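Local coordinates for erythrocyte membrane protein 1 (Plasmodium falciparum, PDB 2XU0), which probably binds host cell-surface receptors as an adhesin of infected erythrocytes, and is represented here by its N-terminal rosetting region, the NTS-DBL1 domain, at residues E27-K32 and Y418-K423; I259-I264 and L306-Q311; Q403-T408 and Y413-Y418. The protein carries 10 engineered substitutions. All coordinates share one frame; numbering follows the deposited sequence. Where two conformers were deposited one is given.

Interaction 1 of 3, residues E27-K32 and Y418-K423; sequences ENIGIK and YENLDK
I29 and N420 meet where two helices pass each other: the axes of the two short segments come within 10.3 Å and run at 128° to each other, nearer antiparallel than parallel. The CA atoms of these two residues are 6.8 Å apart, and the side chains that meet between the helices touch mainly through carbon.

The apolar contacts come from the two branches of I29. With chi1 at -59°, CG1 lies anti to the carbonyl carbon and CG2 anti to the backbone N, and this splits the side chain between two partners. I29 CG2 rests on N420 CB at 3.5 Å, the two side chains sliding past one another in opposite directions. The other branch ends in I29 CD1, which meets L421 CD2 at 3.9 Å, here with the side chains crossed nearly at a right angle. F417, one turn before L421, also packs on I29, while L421 also touches L313 of helix 311-338.

The polar groups play a smaller part. K32 lays its methylene chain beside the N420 amide. CD is the closest point, 4.0 Å from N420 OD1; beyond it the chain draws away, and the ammonium makes no contact with the amide. The amide nitrogen of N420 turns back to its own helix and bonds to the carbonyl of E416, one turn earlier. On the far side of helix 22-39, E27 and N28 bond to Y278, R280, K281 and T304.

The arrangement is an inclined helix-helix packing through which the N-terminal segment of PfEMP1 lies against the C-terminal subdomain of the Duffy-binding-like fold.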
loop_
_atom_site.group_PDB
_atom_site.type_symbol
_atom_site.label_atom_id
_atom_site.label_comp_id
_atom_site.label_asym_id
_atom_site.label_seq_id
_atom_site.Cartn_x
_atom_site.Cartn_y
_atom_site.Cartn_z
ATOM N N GLU A 27 1.536 9.289 -8.552
ATOM C CA GLU A 27 1.660 10.580 -7.853
ATOM C C GLU A 27 1.626 11.731 -8.889
ATOM O O GLU A 27 0.993 12.780 -8.664
ATOM C CB GLU A 27 3.001 10.650 -7.103
ATOM C CG GLU A 27 2.987 10.029 -5.719
ATOM C CD GLU A 27 2.439 10.923 -4.634
ATOM O OE1 GLU A 27 1.754 11.917 -4.958
ATOM O OE2 GLU A 27 2.635 10.584 -3.451
ATOM N N ASN A 28 2.270 11.515 -10.019
ATOM C CA ASN A 28 2.268 12.523 -11.069
ATOM C C ASN A 28 0.898 12.737 -11.690
ATOM O O ASN A 28 0.538 13.877 -11.987
ATOM C CB ASN A 28 3.368 12.323 -12.067
ATOM C CG ASN A 28 4.706 12.746 -11.519
ATOM O OD1 ASN A 28 4.894 13.888 -11.096
ATOM N ND2 ASN A 28 5.651 11.829 -11.471
ATOM N N ILE A 29 0.099 11.676 -11.796
ATOM C CA ILE A 29 -1.266 11.846 -12.298
ATOM C C ILE A 29 -2.130 12.439 -11.185
ATOM O O ILE A 29 -2.934 13.312 -11.465
ATOM C CB ILE A 29 -1.842 10.551 -12.945
ATOM C CG1 ILE A 29 -0.956 10.105 -14.115
ATOM C CG2 ILE A 29 -3.292 10.780 -13.392
ATOM C CD1 ILE A 29 -1.151 8.625 -14.532
ATOM N N GLY A 30 -1.874 12.037 -9.928
ATOM C CA GLY A 30 -2.553 12.562 -8.744
ATOM C C GLY A 30 -2.453 14.073 -8.608
ATOM O O GLY A 30 -3.424 14.723 -8.209
ATOM N N ILE A 31 -1.275 14.638 -8.910
ATOM C CA ILE A 31 -1.011 16.091 -8.894
ATOM C C ILE A 31 -1.969 16.767 -9.866
ATOM O O ILE A 31 -2.544 17.795 -9.524
ATOM C CB ILE A 31 0.452 16.429 -9.356
ATOM C CG1 ILE A 31 1.465 16.031 -8.318
ATOM C CG2 ILE A 31 0.600 17.944 -9.675
ATOM C CD1 ILE A 31 2.827 16.310 -8.724
ATOM N N LYS A 32 -2.088 16.219 -11.100
ATOM C CA LYS A 32 -2.963 16.794 -12.119
ATOM C C LYS A 32 -4.417 16.771 -11.651
ATOM O O LYS A 32 -5.086 17.795 -11.755
ATOM C CB LYS A 32 -2.811 16.075 -13.460
ATOM C CG LYS A 32 -1.445 16.200 -14.091
ATOM C CD LYS A 32 -1.544 15.976 -15.602
ATOM C CE LYS A 32 -0.220 16.155 -16.307
ATOM N NZ LYS A 32 0.667 14.968 -16.142
ATOM N N TYR A 418 -8.137 7.490 -14.913
ATOM C CA TYR A 418 -8.017 6.423 -15.909
ATOM C C TYR A 418 -7.867 7.027 -17.327
ATOM O O TYR A 418 -7.138 6.452 -18.129
ATOM C CB TYR A 418 -9.123 5.361 -15.770
ATOM C CG TYR A 418 -8.897 4.427 -14.596
ATOM C CD1 TYR A 418 -7.979 3.381 -14.675
ATOM C CD2 TYR A 418 -9.621 4.569 -13.415
ATOM C CE1 TYR A 418 -7.753 2.531 -13.586
ATOM C CE2 TYR A 418 -9.424 3.707 -12.334
ATOM C CZ TYR A 418 -8.482 2.697 -12.420
ATOM O OH TYR A 418 -8.264 1.868 -11.342
ATOM N N GLU A 419 -8.432 8.250 -17.577
ATOM C CA GLU A 419 -8.266 8.983 -18.853
ATOM C C GLU A 419 -6.752 9.271 -19.027
ATOM O O GLU A 419 -6.194 8.989 -20.080
ATOM C CB GLU A 419 -9.062 10.317 -18.830
ATOM C CG GLU A 419 -10.141 10.437 -19.897
ATOM C CD GLU A 419 -11.537 10.755 -19.390
ATOM O OE1 GLU A 419 -11.724 11.829 -18.771
ATOM O OE2 GLU A 419 -12.460 9.953 -19.659
ATOM N N ASN A 420 -6.086 9.764 -17.961
ATOM C CA ASN A 420 -4.652 10.054 -17.957
ATOM C C ASN A 420 -3.756 8.836 -18.121
ATOM O O ASN A 420 -2.721 8.962 -18.757
ATOM C CB ASN A 420 -4.250 10.847 -16.728
ATOM C CG ASN A 420 -4.429 12.321 -16.924
ATOM O OD1 ASN A 420 -3.539 13.008 -17.438
ATOM N ND2 ASN A 420 -5.605 12.829 -16.564
ATOM N N LEU A 421 -4.115 7.675 -17.528
ATOM C CA LEU A 421 -3.351 6.422 -17.661
ATOM C C LEU A 421 -3.346 5.981 -19.114
ATOM O O LEU A 421 -2.328 5.500 -19.614
ATOM C CB LEU A 421 -3.975 5.282 -16.824
ATOM C CG LEU A 421 -3.631 5.201 -15.361
ATOM C CD1 LEU A 421 -4.469 4.145 -14.701
ATOM C CD2 LEU A 421 -2.137 4.903 -15.150
ATOM N N ASP A 422 -4.506 6.107 -19.760
ATOM C CA ASP A 422 -4.736 5.783 -21.167
ATOM C C ASP A 422 -3.905 6.667 -22.086
ATOM O O ASP A 422 -3.290 6.133 -23.003
ATOM C CB ASP A 422 -6.222 5.906 -21.516
ATOM C CG ASP A 422 -6.514 5.701 -22.987
ATOM O OD1 ASP A 422 -6.550 4.533 -23.427
ATOM O OD2 ASP A 422 -6.745 6.708 -23.690
ATOM N N LYS A 423 -3.878 8.003 -21.838
ATOM C CA LYS A 423 -3.100 8.988 -22.598
ATOM C C LYS A 423 -1.631 8.591 -22.627
ATOM O O LYS A 423 -0.981 8.721 -23.665
ATOM C CB LYS A 423 -3.274 10.409 -22.028
ATOM C CG LYS A 423 -4.453 11.155 -22.643
ATOM C CD LYS A 423 -4.703 12.494 -21.960
ATOM C CE LYS A 423 -6.098 13.007 -22.222
ATOM N NZ LYS A 423 -6.483 14.050 -21.239
#

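Interaction 2 of 3, residues I259-I264 and L306-Q311; sequences INREQI and LDYVPQ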
loop_
_atom_site.group_PDB
_atom_site.type_symbol
_atom_site.label_atom_id
_atom_site.label_comp_id
_atom_site.label_asym_id
_atom_site.label_seq_id
_atom_site.Cartn_x
_atom_site.Cartn_y
_atom_site.Cartn_z
ATOM N N ILE A 259 -10.371 20.533 1.580
ATOM C CA ILE A 259 -10.211 21.707 2.421
ATOM C C ILE A 259 -9.405 21.429 3.682
ATOM O O ILE A 259 -8.556 22.242 4.052
ATOM C CB ILE A 259 -11.581 22.398 2.680
ATOM C CG1 ILE A 259 -12.060 23.151 1.408
ATOM C CG2 ILE A 259 -11.519 23.366 3.880
ATOM C CD1 ILE A 259 -13.622 23.213 1.255
ATOM N N ASN A 260 -9.620 20.265 4.311
ATOM C CA ASN A 260 -8.953 19.947 5.564
ATOM C C ASN A 260 -7.768 19.026 5.465
ATOM O O ASN A 260 -7.159 18.743 6.494
ATOM C CB ASN A 260 -9.982 19.402 6.566
ATOM C CG ASN A 260 -11.035 20.420 6.926
ATOM O OD1 ASN A 260 -10.811 21.305 7.745
ATOM N ND2 ASN A 260 -12.156 20.382 6.242
ATOM N N ARG A 261 -7.435 18.533 4.259
ATOM C CA ARG A 261 -6.346 17.554 4.081
ATOM C C ARG A 261 -5.000 17.974 4.651
ATOM O O ARG A 261 -4.264 17.130 5.137
ATOM C CB ARG A 261 -6.228 17.071 2.618
ATOM C CG ARG A 261 -5.715 18.135 1.642
ATOM C CD ARG A 261 -5.790 17.676 0.197
ATOM N NE ARG A 261 -4.812 16.631 -0.123
ATOM C CZ ARG A 261 -3.577 16.854 -0.547
ATOM N NH1 ARG A 261 -3.128 18.098 -0.683
ATOM N NH2 ARG A 261 -2.783 15.842 -0.846
ATOM N N GLU A 262 -4.692 19.282 4.612
ATOM C CA GLU A 262 -3.432 19.816 5.106
ATOM C C GLU A 262 -3.251 19.601 6.605
ATOM O O GLU A 262 -2.203 19.110 6.990
ATOM C CB GLU A 262 -3.290 21.288 4.725
ATOM C CG GLU A 262 -1.955 21.856 5.159
ATOM C CD GLU A 262 -1.829 23.346 4.928
ATOM O OE1 GLU A 262 -1.554 24.075 5.908
ATOM O OE2 GLU A 262 -1.995 23.782 3.766
ATOM N N GLN A 263 -4.253 19.957 7.433
ATOM C CA GLN A 263 -4.248 19.757 8.903
ATOM C C GLN A 263 -4.246 18.264 9.218
ATOM O O GLN A 263 -3.513 17.815 10.114
ATOM C CB GLN A 263 -5.504 20.350 9.559
ATOM C CG GLN A 263 -5.859 21.764 9.177
ATOM C CD GLN A 263 -7.109 22.191 9.893
ATOM O OE1 GLN A 263 -7.122 22.348 11.122
ATOM N NE2 GLN A 263 -8.193 22.367 9.138
ATOM N N ILE A 264 -5.039 17.480 8.458
ATOM C CA ILE A 264 -5.077 16.022 8.620
ATOM C C ILE A 264 -3.655 15.432 8.432
ATOM O O ILE A 264 -3.210 14.632 9.265
ATOM C CB ILE A 264 -6.177 15.365 7.726
ATOM C CG1 ILE A 264 -7.595 15.751 8.263
ATOM C CG2 ILE A 264 -6.014 13.800 7.683
ATOM C CD1 ILE A 264 -8.781 15.918 7.174
ATOM N N LEU A 306 -1.351 10.973 -3.147
ATOM C CA LEU A 306 -1.896 9.613 -3.212
ATOM C C LEU A 306 -3.380 9.614 -2.915
ATOM O O LEU A 306 -4.109 8.800 -3.478
ATOM C CB LEU A 306 -1.152 8.636 -2.303
ATOM C CG LEU A 306 0.239 8.145 -2.751
ATOM C CD1 LEU A 306 0.781 7.122 -1.752
ATOM C CD2 LEU A 306 0.210 7.501 -4.128
ATOM N N ASP A 307 -3.856 10.591 -2.109
ATOM C CA ASP A 307 -5.286 10.722 -1.821
ATOM C C ASP A 307 -6.108 11.114 -3.088
ATOM O O ASP A 307 -7.332 11.228 -3.028
ATOM C CB ASP A 307 -5.523 11.666 -0.627
ATOM C CG ASP A 307 -4.889 13.053 -0.711
ATOM O OD1 ASP A 307 -3.761 13.168 -1.260
ATOM O OD2 ASP A 307 -5.467 14.005 -0.134
ATOM N N TYR A 308 -5.427 11.298 -4.234
ATOM C CA TYR A 308 -6.093 11.578 -5.519
ATOM C C TYR A 308 -5.831 10.451 -6.516
ATOM O O TYR A 308 -6.084 10.594 -7.713
ATOM C CB TYR A 308 -5.743 12.985 -6.058
ATOM C CG TYR A 308 -6.321 14.041 -5.148
ATOM C CD1 TYR A 308 -7.651 14.431 -5.266
ATOM C CD2 TYR A 308 -5.610 14.490 -4.036
ATOM C CE1 TYR A 308 -8.236 15.295 -4.345
ATOM C CE2 TYR A 308 -6.202 15.310 -3.082
ATOM C CZ TYR A 308 -7.511 15.725 -3.249
ATOM O OH TYR A 308 -8.087 16.599 -2.368
ATOM N N VAL A 309 -5.335 9.326 -6.004
ATOM C CA VAL A 309 -5.053 8.130 -6.819
ATOM C C VAL A 309 -6.139 7.090 -6.524
ATOM O O VAL A 309 -6.344 6.793 -5.341
ATOM C CB VAL A 309 -3.614 7.539 -6.578
ATOM C CG1 VAL A 309 -3.395 6.239 -7.376
ATOM C CG2 VAL A 309 -2.534 8.565 -6.910
ATOM N N PRO A 310 -6.828 6.494 -7.545
ATOM C CA PRO A 310 -7.803 5.441 -7.234
ATOM C C PRO A 310 -7.234 4.406 -6.271
ATOM O O PRO A 310 -6.104 3.933 -6.431
ATOM C CB PRO A 310 -8.134 4.827 -8.612
ATOM C CG PRO A 310 -7.884 5.941 -9.580
ATOM C CD PRO A 310 -6.723 6.715 -9.004
ATOM N N GLN A 311 -8.034 4.052 -5.279
ATOM C CA GLN A 311 -7.679 3.119 -4.203
ATOM C C GLN A 311 -7.148 1.762 -4.674
ATOM O O GLN A 311 -6.149 1.282 -4.132
ATOM C CB GLN A 311 -8.844 2.976 -3.212
ATOM C CG GLN A 311 -8.516 2.104 -1.994
ATOM C CD GLN A 311 -9.566 2.158 -0.957
ATOM O OE1 GLN A 311 -10.706 1.722 -1.168
ATOM N NE2 GLN A 311 -9.171 2.599 0.238
#
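R261 and D307 face each other across a 9.1 Å separation of CA atoms, R261 on helix 249-268 just before a kink at E262 and Q263, D307 in a short 3-10 turn.

The gap is bridged by a side-on, two-pronged salt bridge. R261 NE donates to D307 OD2 at 2.7 Å, almost straight at 169°, and R261 NH2 donates to D307 OD1 at 2.9 Å. Both oxygens use their syn lone pairs, and the guanidinium and carboxylate are nearly coplanar, 14° apart. The bend of the arginine chain at chi3 (-71°) presents this edge to the acid. Two further bonds fix the pair: W257 NE1 donates to D307 OD2, and R261 NH2 to the carbonyl of T304.

Y308 comes over one face of the guanidinium, CE2 lying 3.5 Å from R261 NE. The ring turns its edge rather than its face to the guanidinium, the two planes steeply inclined, so this is not a stack. Its hydroxyl is bonded to T258, while F196 of helix 186-204 touches both R261 and D307.

This is a buried bidentate arginine-aspartate bridge within the Duffy-binding-like fold, tying helix 249-268 to the loop that leads into the long helix 311-338.

Interaction 3 of 3, residues Q403-T408 and Y413-Y418; sequences QKWKKT and YDKEFY
The indole of W405 has the backbone of Y418 over one face, with Y418 O 4.2 Å above the ring plane and over its centre, while K406 NZ lies in plane at its edge. The carbonyl oxygen of K415 approaches obliquely, 3.5 Å from W405 CD1. These groups belong to a helix-loop-helix connection in the C-terminal subdomain of the Duffy-binding-like fold, where the end of helix 371-407 meets the start of helix 415-423.

W405 has CG anti to the backbone N (chi1 171°), which swings the indole out against the second helix. There Y418 CB sits 3.8 Å from W405 CG, and the two side chains run past each other in opposite directions, the phenol continuing toward E401, I402 and F312. W405 NE1 is held from helix 415-423, bonding to E419 OE2.

K415 crosses the indole at about a right angle, its CG 3.8 Å from W405 CD1. Beyond CG the chain is extended and carries the ammonium to the loop just past the first helix, where NZ makes a weak bond to T408 O at 3.3 Å. Its stronger partner is the carbonyl of N410, with K409 O a weak third; the lysine thus gathers several loop carbonyls.

T408, the first residue to leave helical geometry, is fastened back onto the helix. Its N and its OG1 each donate to K404 O, the hydroxyl at 2.8 Å and tilted 31° from the carbonyl plane, and the two donors reach that oxygen from opposite faces.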
loop_
_atom_site.group_PDB
_atom_site.type_symbol
_atom_site.label_atom_id
_atom_site.label_comp_id
_atom_site.label_asym_id
_atom_site.label_seq_id
_atom_site.Cartn_x
_atom_site.Cartn_y
_atom_site.Cartn_z
ATOM N N GLN A 403 -11.418 -1.194 -18.615
ATOM C CA GLN A 403 -12.602 -1.477 -19.465
ATOM C C GLN A 403 -13.815 -0.663 -19.038
ATOM O O GLN A 403 -14.585 -0.206 -19.894
ATOM C CB GLN A 403 -12.968 -2.981 -19.485
ATOM C CG GLN A 403 -11.983 -3.884 -20.244
ATOM C CD GLN A 403 -11.635 -3.380 -21.626
ATOM O OE1 GLN A 403 -10.472 -3.102 -21.925
ATOM N NE2 GLN A 403 -12.636 -3.208 -22.481
ATOM N N LYS A 404 -13.987 -0.490 -17.715
ATOM C CA LYS A 404 -15.051 0.317 -17.140
ATOM C C LYS A 404 -14.882 1.758 -17.671
ATOM O O LYS A 404 -15.865 2.354 -18.092
ATOM C CB LYS A 404 -14.975 0.260 -15.607
ATOM C CG LYS A 404 -15.880 1.244 -14.882
ATOM C CD LYS A 404 -15.621 1.263 -13.386
ATOM C CE LYS A 404 -14.342 1.981 -13.020
ATOM N NZ LYS A 404 -14.253 2.170 -11.559
ATOM N N TRP A 405 -13.630 2.270 -17.738
ATOM C CA TRP A 405 -13.337 3.611 -18.241
ATOM C C TRP A 405 -13.714 3.778 -19.712
ATOM O O TRP A 405 -14.319 4.792 -20.070
ATOM C CB TRP A 405 -11.860 4.002 -18.008
ATOM C CG TRP A 405 -11.495 5.276 -18.709
ATOM C CD1 TRP A 405 -11.865 6.540 -18.349
ATOM C CD2 TRP A 405 -10.846 5.393 -19.981
ATOM N NE1 TRP A 405 -11.462 7.440 -19.307
ATOM C CE2 TRP A 405 -10.848 6.761 -20.328
ATOM C CE3 TRP A 405 -10.284 4.467 -20.876
ATOM C CZ2 TRP A 405 -10.284 7.232 -21.521
ATOM C CZ3 TRP A 405 -9.732 4.932 -22.059
ATOM C CH2 TRP A 405 -9.735 6.300 -22.372
ATOM N N LYS A 406 -13.316 2.806 -20.558
ATOM C CA LYS A 406 -13.567 2.799 -21.998
ATOM C C LYS A 406 -15.059 2.795 -22.317
ATOM O O LYS A 406 -15.504 3.567 -23.172
ATOM C CB LYS A 406 -12.880 1.587 -22.654
ATOM C CG LYS A 406 -11.484 1.881 -23.175
ATOM C CD LYS A 406 -10.621 0.624 -23.245
ATOM C CE LYS A 406 -9.373 0.812 -24.083
ATOM N NZ LYS A 406 -8.394 1.751 -23.464
ATOM N N LYS A 407 -15.828 1.952 -21.597
ATOM C CA LYS A 407 -17.264 1.756 -21.800
ATOM C C LYS A 407 -18.175 2.733 -21.057
ATOM O O LYS A 407 -19.324 2.890 -21.467
ATOM C CB LYS A 407 -17.670 0.297 -21.495
ATOM C CG LYS A 407 -17.090 -0.734 -22.469
ATOM C CD LYS A 407 -17.661 -2.135 -22.234
ATOM C CE LYS A 407 -18.869 -2.456 -23.093
ATOM N NZ LYS A 407 -19.439 -3.795 -22.775
ATOM N N THR A 408 -17.697 3.371 -19.974
ATOM C CA THR A 408 -18.562 4.275 -19.220
ATOM C C THR A 408 -18.766 5.627 -19.898
ATOM O O THR A 408 -17.809 6.383 -20.082
ATOM C CB THR A 408 -18.275 4.250 -17.705
ATOM O OG1 THR A 408 -18.427 2.906 -17.233
ATOM C CG2 THR A 408 -19.209 5.139 -16.913
ATOM N N TYR A 413 -15.887 9.674 -10.050
ATOM C CA TYR A 413 -14.677 10.273 -9.456
ATOM C C TYR A 413 -13.316 9.804 -10.018
ATOM O O TYR A 413 -12.382 10.612 -10.101
ATOM C CB TYR A 413 -14.705 10.277 -7.903
ATOM C CG TYR A 413 -14.949 8.926 -7.256
ATOM C CD1 TYR A 413 -13.895 8.058 -6.983
ATOM C CD2 TYR A 413 -16.231 8.529 -6.891
ATOM C CE1 TYR A 413 -14.117 6.814 -6.381
ATOM C CE2 TYR A 413 -16.464 7.303 -6.267
ATOM C CZ TYR A 413 -15.407 6.445 -6.020
ATOM O OH TYR A 413 -15.669 5.240 -5.410
ATOM N N ASP A 414 -13.219 8.524 -10.428
ATOM C CA ASP A 414 -11.977 7.940 -10.959
ATOM C C ASP A 414 -11.779 8.092 -12.468
ATOM O O ASP A 414 -10.702 7.740 -12.964
ATOM C CB ASP A 414 -11.900 6.445 -10.584
ATOM C CG ASP A 414 -11.607 6.135 -9.129
ATOM O OD1 ASP A 414 -11.102 7.032 -8.415
ATOM O OD2 ASP A 414 -11.834 4.980 -8.716
ATOM N N LYS A 415 -12.810 8.571 -13.206
ATOM C CA LYS A 415 -12.781 8.704 -14.675
ATOM C C LYS A 415 -11.586 9.486 -15.221
ATOM O O LYS A 415 -10.852 8.923 -16.022
ATOM C CB LYS A 415 -14.104 9.253 -15.228
ATOM C CG LYS A 415 -14.358 8.872 -16.674
ATOM C CD LYS A 415 -15.630 9.499 -17.196
ATOM C CE LYS A 415 -16.114 8.813 -18.451
ATOM N NZ LYS A 415 -17.348 9.453 -18.981
ATOM N N GLU A 416 -11.354 10.742 -14.765
ATOM C CA GLU A 416 -10.218 11.552 -15.246
ATOM C C GLU A 416 -8.881 10.861 -15.036
ATOM O O GLU A 416 -8.002 11.002 -15.893
ATOM C CB GLU A 416 -10.179 12.949 -14.616
ATOM C CG GLU A 416 -11.207 13.930 -15.157
ATOM C CD GLU A 416 -10.949 14.490 -16.546
ATOM O OE1 GLU A 416 -11.935 14.875 -17.216
ATOM O OE2 GLU A 416 -9.768 14.558 -16.962
ATOM N N PHE A 417 -8.706 10.132 -13.893
ATOM C CA PHE A 417 -7.429 9.441 -13.626
ATOM C C PHE A 417 -7.154 8.363 -14.671
ATOM O O PHE A 417 -6.069 8.330 -15.246
ATOM C CB PHE A 417 -7.397 8.829 -12.220
ATOM C CG PHE A 417 -5.995 8.518 -11.774
ATOM C CD1 PHE A 417 -5.333 9.351 -10.877
ATOM C CD2 PHE A 417 -5.358 7.348 -12.187
ATOM C CE1 PHE A 417 -4.050 9.042 -10.441
ATOM C CE2 PHE A 417 -4.070 7.044 -11.755
ATOM C CZ PHE A 417 -3.417 7.905 -10.904
ATOM N N TYR A 418 -8.137 7.490 -14.913
ATOM C CA TYR A 418 -8.017 6.423 -15.909
ATOM C C TYR A 418 -7.867 7.027 -17.327
ATOM O O TYR A 418 -7.138 6.452 -18.129
ATOM C CB TYR A 418 -9.123 5.361 -15.770
ATOM C CG TYR A 418 -8.897 4.427 -14.596
ATOM C CD1 TYR A 418 -7.979 3.381 -14.675
ATOM C CD2 TYR A 418 -9.621 4.569 -13.415
ATOM C CE1 TYR A 418 -7.753 2.531 -13.586
ATOM C CE2 TYR A 418 -9.424 3.707 -12.334
ATOM C CZ TYR A 418 -8.482 2.697 -12.420
ATOM O OH TYR A 418 -8.264 1.868 -11.342
#

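Overall arrangement
From the N terminus, helix 22-39 comes first, and its contact with helix 415-423 in interaction 1 closes a loop of nearly 390 residues, most of the chain. Interactions 2 and 3 both lie within that span, one after the other. Interaction 2 joins helix 249-268 to the approach of helix 311-338; interaction 3 closes the short loop between helices 371-407 and 415-423. Interactions 1 and 3 share Y418 and helix 415-423, and D422 packs on W405. P310 of interaction 2 packs on F417 and Y418, and L306 touches E27, so N-terminal segment, Duffy-binding region and C-terminal subdomain meet at one junction.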